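Local structure of metallo-beta-lactamase family protein (Thermus thermophilus, 2ZO4) at residues R98-F102 / A204-E208. The protein binds two zinc ions in a metallo-beta-lactamase fold and probably acts as a hydrolase of undefined substrate. Residues are numbered along the deposited sequence; the frame is centred on the assembly and turned at random.
Sequences RGHRF and AYTRE
Tyr205 lays one face of its ring on the N-terminal turn of helix 99-104, joining two segments that flank the dinuclear zinc site of the metallo-beta-lactamase fold. The packing is tight here: Gly99 CA lies 4.2 Å from the ring centroid and 22° off its normal, a CH-pi contact over the face, while Gly99 N comes within 3.6 Å of Tyr205 CD1. With CG set between the backbone N and the carbonyl carbon, the tyrosine ring is swung onto the helix start; its OH is hydrogen-bonded to His71, and its side chain is about 5 Å from that of the zinc ligand His72. Phe102, about one turn along, meets the Tyr205 ring obliquely, its CD1 3.7 Å from Tyr205 CE2 and the ring planes 49° apart. Arg98, the helix N-cap residue, belongs to this tight part through its aliphatic chain, which runs extended from CG to NE across the carbonyl of Tyr205; its NH1 donates a hydrogen bond to Tyr205 O (2.7 Å, 161° at the hydrogen).

The looser side lies between the Arg98 guanidinium and Arg207. Glu94 forms salt bridges with both arginines, probably offsetting their like charges; Asp213 also pairs with Arg207. The two guanidinium planes are nearly perpendicular, and over one face of the Arg98 group sits a single aliphatic carbon, Arg207 CG, 3.8 Å from Arg98 CZ.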
loop_
_atom_site.group_PDB
_atom_site.type_symbol
_atom_site.label_atom_id
_atom_site.label_comp_id
_atom_site.label_asym_id
_atom_site.label_seq_id
_atom_site.Cartn_x
_atom_site.Cartn_y
_atom_site.Cartn_z
ATOM N N ARG A 98 10.800 7.997 2.964
ATOM C CA ARG A 98 10.902 6.619 2.486
ATOM C C ARG A 98 10.354 6.446 1.065
ATOM O O ARG A 98 11.032 6.809 0.100
ATOM C CB ARG A 98 10.259 5.655 3.494
ATOM C CG ARG A 98 10.898 5.732 4.885
ATOM C CD ARG A 98 10.228 4.801 5.879
ATOM N NE ARG A 98 10.810 4.894 7.217
ATOM C CZ ARG A 98 11.920 4.271 7.616
ATOM N NH1 ARG A 98 12.606 3.500 6.778
ATOM N NH2 ARG A 98 12.349 4.426 8.864
ATOM N N GLY A 99 9.138 5.913 0.941
ATOM C CA GLY A 99 8.509 5.701 -0.361
ATOM C C GLY A 99 8.370 6.952 -1.213
ATOM O O GLY A 99 8.569 6.900 -2.429
ATOM N N HIS A 100 8.021 8.071 -0.581
ATOM C CA HIS A 100 7.942 9.362 -1.274
ATOM C C HIS A 100 9.306 9.794 -1.820
ATOM O O HIS A 100 9.406 10.193 -2.979
ATOM C CB HIS A 100 7.346 10.446 -0.368
ATOM C CG HIS A 100 7.294 11.806 -0.997
ATOM N ND1 HIS A 100 6.627 12.058 -2.178
ATOM C CD2 HIS A 100 7.816 12.991 -0.600
ATOM C CE1 HIS A 100 6.748 13.338 -2.486
ATOM N NE2 HIS A 100 7.465 13.926 -1.545
ATOM N N ARG A 101 10.342 9.708 -0.984
ATOM C CA ARG A 101 11.719 9.994 -1.406
ATOM C C ARG A 101 12.164 9.094 -2.561
ATOM O O ARG A 101 12.844 9.549 -3.484
ATOM C CB ARG A 101 12.694 9.863 -0.234
ATOM C CG ARG A 101 14.091 10.393 -0.552
ATOM C CD ARG A 101 15.040 10.308 0.623
ATOM N NE ARG A 101 16.323 10.924 0.279
ATOM C CZ ARG A 101 17.491 10.623 0.842
ATOM N NH1 ARG A 101 17.567 9.699 1.793
ATOM N NH2 ARG A 101 18.594 11.249 0.446
ATOM N N PHE A 102 11.771 7.823 -2.504
ATOM C CA PHE A 102 12.061 6.859 -3.568
ATOM C C PHE A 102 11.633 7.379 -4.947
ATOM O O PHE A 102 12.372 7.234 -5.929
ATOM C CB PHE A 102 11.400 5.512 -3.253
ATOM C CG PHE A 102 11.597 4.466 -4.316
ATOM C CD1 PHE A 102 12.737 3.668 -4.323
ATOM C CD2 PHE A 102 10.638 4.276 -5.307
ATOM C CE1 PHE A 102 12.921 2.702 -5.300
ATOM C CE2 PHE A 102 10.813 3.314 -6.290
ATOM C CZ PHE A 102 11.958 2.523 -6.284
ATOM N N ALA A 204 14.491 -1.371 0.303
ATOM C CA ALA A 204 15.634 -0.599 0.794
ATOM C C ALA A 204 15.253 0.578 1.708
ATOM O O ALA A 204 16.048 0.989 2.555
ATOM C CB ALA A 204 16.485 -0.115 -0.380
ATOM N N TYR A 205 14.037 1.102 1.545
ATOM C CA TYR A 205 13.580 2.276 2.301
ATOM C C TYR A 205 12.638 1.945 3.461
ATOM O O TYR A 205 12.192 2.842 4.176
ATOM C CB TYR A 205 12.901 3.287 1.364
ATOM C CG TYR A 205 11.770 2.720 0.527
ATOM C CD1 TYR A 205 10.493 2.532 1.069
ATOM C CD2 TYR A 205 11.975 2.381 -0.809
ATOM C CE1 TYR A 205 9.453 2.006 0.297
ATOM C CE2 TYR A 205 10.944 1.856 -1.588
ATOM C CZ TYR A 205 9.687 1.675 -1.031
ATOM O OH TYR A 205 8.666 1.162 -1.802
ATOM N N THR A 206 12.339 0.662 3.632
ATOM C CA THR A 206 11.349 0.185 4.595
ATOM C C THR A 206 11.850 0.280 6.044
ATOM O O THR A 206 13.049 0.196 6.298
ATOM C CB THR A 206 10.937 -1.280 4.249
ATOM O OG1 THR A 206 10.490 -1.341 2.889
ATOM C CG2 THR A 206 9.803 -1.779 5.139
ATOM N N ARG A 207 10.915 0.470 6.979
ATOM C CA ARG A 207 11.164 0.292 8.419
ATOM C C ARG A 207 11.752 -1.099 8.696
ATOM O O ARG A 207 11.678 -1.986 7.841
ATOM C CB ARG A 207 9.863 0.487 9.211
ATOM C CG ARG A 207 9.365 1.937 9.274
ATOM C CD ARG A 207 7.848 2.025 9.472
ATOM N NE ARG A 207 7.399 1.438 10.738
ATOM C CZ ARG A 207 7.378 2.072 11.909
ATOM N NH1 ARG A 207 7.782 3.332 11.998
ATOM N NH2 ARG A 207 6.954 1.441 12.996
ATOM N N GLU A 208 12.323 -1.285 9.886
ATOM C CA GLU A 208 13.110 -2.485 10.209
ATOM C C GLU A 208 12.364 -3.826 10.110
ATOM O O GLU A 208 12.875 -4.790 9.534
ATOM C CB GLU A 208 13.755 -2.341 11.593
#